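Local coordinates for protein glucose dehydrogenase (Serratia sp. FS14, PDB 7CDY) that belongs to the glucose/sorbosone dehydrogenase family of beta-propeller proteins and binds a calcium ion beside a long loop, at residues G224-W229 with P252-P257. Sequence-based numbering, arbitrary orientation.
With CA (calcium ion), chain D.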
loop_
_atom_site.group_PDB
_atom_site.type_symbol
_atom_site.label_atom_id
_atom_site.label_comp_id
_atom_site.label_asym_id
_atom_site.label_seq_id
_atom_site.Cartn_x
_atom_site.Cartn_y
_atom_site.Cartn_z
ATOM N N GLY A 224 14.227 12.988 0.275
ATOM C CA GLY A 224 15.676 12.783 0.182
ATOM C C GLY A 224 16.240 11.956 1.333
ATOM O O GLY A 224 17.377 11.729 1.315
ATOM N N LYS A 225 15.410 11.520 2.260
ATOM C CA LYS A 225 15.891 10.761 3.440
ATOM C C LYS A 225 15.976 9.249 3.171
ATOM O O LYS A 225 15.255 8.702 2.372
ATOM C CB LYS A 225 14.988 11.040 4.640
ATOM C CG LYS A 225 15.407 12.185 5.537
ATOM C CD LYS A 225 15.579 13.451 4.878
ATOM C CE LYS A 225 15.865 14.501 5.947
ATOM N NZ LYS A 225 16.605 15.644 5.392
ATOM N N ASN A 226 16.887 8.653 3.893
ATOM C CA ASN A 226 17.236 7.218 3.846
ATOM C C ASN A 226 16.587 6.518 5.041
ATOM O O ASN A 226 16.971 6.812 6.125
ATOM C CB ASN A 226 18.759 7.120 3.901
ATOM C CG ASN A 226 19.272 5.734 3.610
ATOM O OD1 ASN A 226 18.552 4.778 3.717
ATOM N ND2 ASN A 226 20.539 5.631 3.297
ATOM N N TYR A 227 15.732 5.528 4.801
ATOM C CA TYR A 227 14.995 4.749 5.840
ATOM C C TYR A 227 15.787 3.500 6.288
ATOM O O TYR A 227 15.361 2.705 7.077
ATOM C CB TYR A 227 13.485 4.695 5.544
ATOM C CG TYR A 227 12.951 6.087 5.731
ATOM C CD1 TYR A 227 13.076 7.039 4.739
ATOM C CD2 TYR A 227 12.529 6.501 6.968
ATOM C CE1 TYR A 227 12.762 8.360 4.970
ATOM C CE2 TYR A 227 12.194 7.813 7.206
ATOM C CZ TYR A 227 12.336 8.749 6.213
ATOM O OH TYR A 227 12.073 10.038 6.501
ATOM N N GLY A 228 16.974 3.391 5.708
ATOM C CA GLY A 228 18.057 2.494 6.160
ATOM C C GLY A 228 18.125 1.076 5.646
ATOM O O GLY A 228 19.165 0.479 5.802
ATOM N N TRP A 229 17.063 0.562 5.056
ATOM C CA TRP A 229 17.127 -0.865 4.647
ATOM C C TRP A 229 18.172 -1.032 3.551
ATOM O O TRP A 229 18.148 -0.262 2.621
ATOM C CB TRP A 229 15.767 -1.351 4.155
ATOM C CG TRP A 229 15.768 -2.765 3.641
ATOM C CD1 TRP A 229 15.737 -3.154 2.335
ATOM C CD2 TRP A 229 15.919 -3.968 4.410
ATOM N NE1 TRP A 229 15.792 -4.515 2.235
ATOM C CE2 TRP A 229 15.878 -5.043 3.494
ATOM C CE3 TRP A 229 15.979 -4.256 5.774
ATOM C CZ2 TRP A 229 15.961 -6.375 3.895
ATOM C CZ3 TRP A 229 16.054 -5.566 6.182
ATOM C CH2 TRP A 229 16.037 -6.603 5.244
ATOM N N PRO A 252 23.867 5.882 11.597
ATOM C CA PRO A 252 23.847 7.320 11.317
ATOM C C PRO A 252 23.681 7.576 9.829
ATOM O O PRO A 252 24.168 6.818 8.988
ATOM C CB PRO A 252 25.213 7.797 11.829
ATOM C CG PRO A 252 26.079 6.599 11.731
ATOM C CD PRO A 252 25.183 5.441 12.096
ATOM N N GLY A 253 22.967 8.654 9.519
ATOM C CA GLY A 253 22.585 8.950 8.157
ATOM C C GLY A 253 21.331 8.243 7.695
ATOM O O GLY A 253 20.907 8.453 6.553
ATOM N N THR A 254 20.717 7.421 8.545
ATOM C CA THR A 254 19.457 6.766 8.241
ATOM C C THR A 254 18.436 7.152 9.296
ATOM O O THR A 254 18.772 7.337 10.470
ATOM C CB THR A 254 19.597 5.231 8.128
ATOM O OG1 THR A 254 19.691 4.625 9.423
ATOM C CG2 THR A 254 20.805 4.848 7.273
ATOM N N GLU A 255 17.181 7.271 8.868
ATOM C CA GLU A 255 16.106 7.739 9.728
ATOM C C GLU A 255 15.461 6.570 10.457
ATOM O O GLU A 255 15.203 5.512 9.869
ATOM C CB GLU A 255 15.033 8.438 8.894
ATOM C CG GLU A 255 15.489 9.717 8.223
ATOM C CD GLU A 255 15.684 10.855 9.206
ATOM O OE1 GLU A 255 14.683 11.348 9.767
ATOM O OE2 GLU A 255 16.850 11.243 9.428
ATOM N N GLN A 256 15.165 6.779 11.727
ATOM C CA GLN A 256 14.498 5.754 12.507
ATOM C C GLN A 256 13.013 5.690 12.156
ATOM O O GLN A 256 12.411 6.687 11.745
ATOM C CB GLN A 256 14.646 6.056 13.996
ATOM C CG GLN A 256 15.995 5.660 14.549
ATOM C CD GLN A 256 16.125 4.165 14.649
ATOM O OE1 GLN A 256 15.411 3.533 15.425
ATOM N NE2 GLN A 256 17.031 3.583 13.860
ATOM N N PRO A 257 12.397 4.524 12.310
ATOM C CA PRO A 257 10.937 4.462 12.201
ATOM C C PRO A 257 10.276 5.254 13.315
ATOM O O PRO A 257 10.861 5.501 14.374
ATOM C CB PRO A 257 10.628 2.963 12.311
ATOM C CG PRO A 257 11.812 2.366 12.956
ATOM C CD PRO A 257 13.002 3.212 12.593
HETATM CA CA CA D . 13.911 1.370 8.283
HETATM O O HOH W 1 18.672 10.208 5.665
HETATM O O HOH W 2 22.222 8.130 4.186
HETATM O O HOH W 3 12.267 10.754 9.074
HETATM O O HOH W 4 13.107 3.520 9.168
HETATM O O HOH W 5 15.050 -0.668 7.707
HETATM O O HOH W 6 13.094 1.217 6.013
HETATM O O HOH W 7 15.603 1.499 9.932
#
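With CG beside the backbone N and anti to the carbonyl carbon (chi1 -68°), Tyr227 swings its ring obliquely against the start of the Glu255 chain, CE2 lying 3.4 Å from Glu255 CB; the like torsion of Glu255 (chi1 -65°) sends its CG to Lys225 CG, 3.6 Å away. The pair illustrates how a beta-propeller ties together a long excursion between blade strands 216-219 and 259-261 that passes beside a calcium site. One direct hydrogen bond joins the two segments: Glu255 N points almost straight at Asn226 O, at 2.8 Å, while Thr254 CA adds a CH...O contact to the same oxygen. Asn226 OD1 turns back to accept from Gly228 N, an Asx turn, and Asn226 ND2 is hydrogen-bonded to Gln151 OE1. Gly228 CA packs against Thr254 CB at 3.7 Å. Two waters bridge Asn226 to Gly253 O, one from the backbone N and one from ND2. Beyond the ring, Tyr227 OH bonds to Leu222 N. The calcium ion takes Tyr227 O directly at 2.3 Å, with Glu217 a further ligand; the opposing segment reaches it through a calcium-bound water that donates to Glu255 O at 3.0 Å and lies in plane at the edge of the Tyr227 ring.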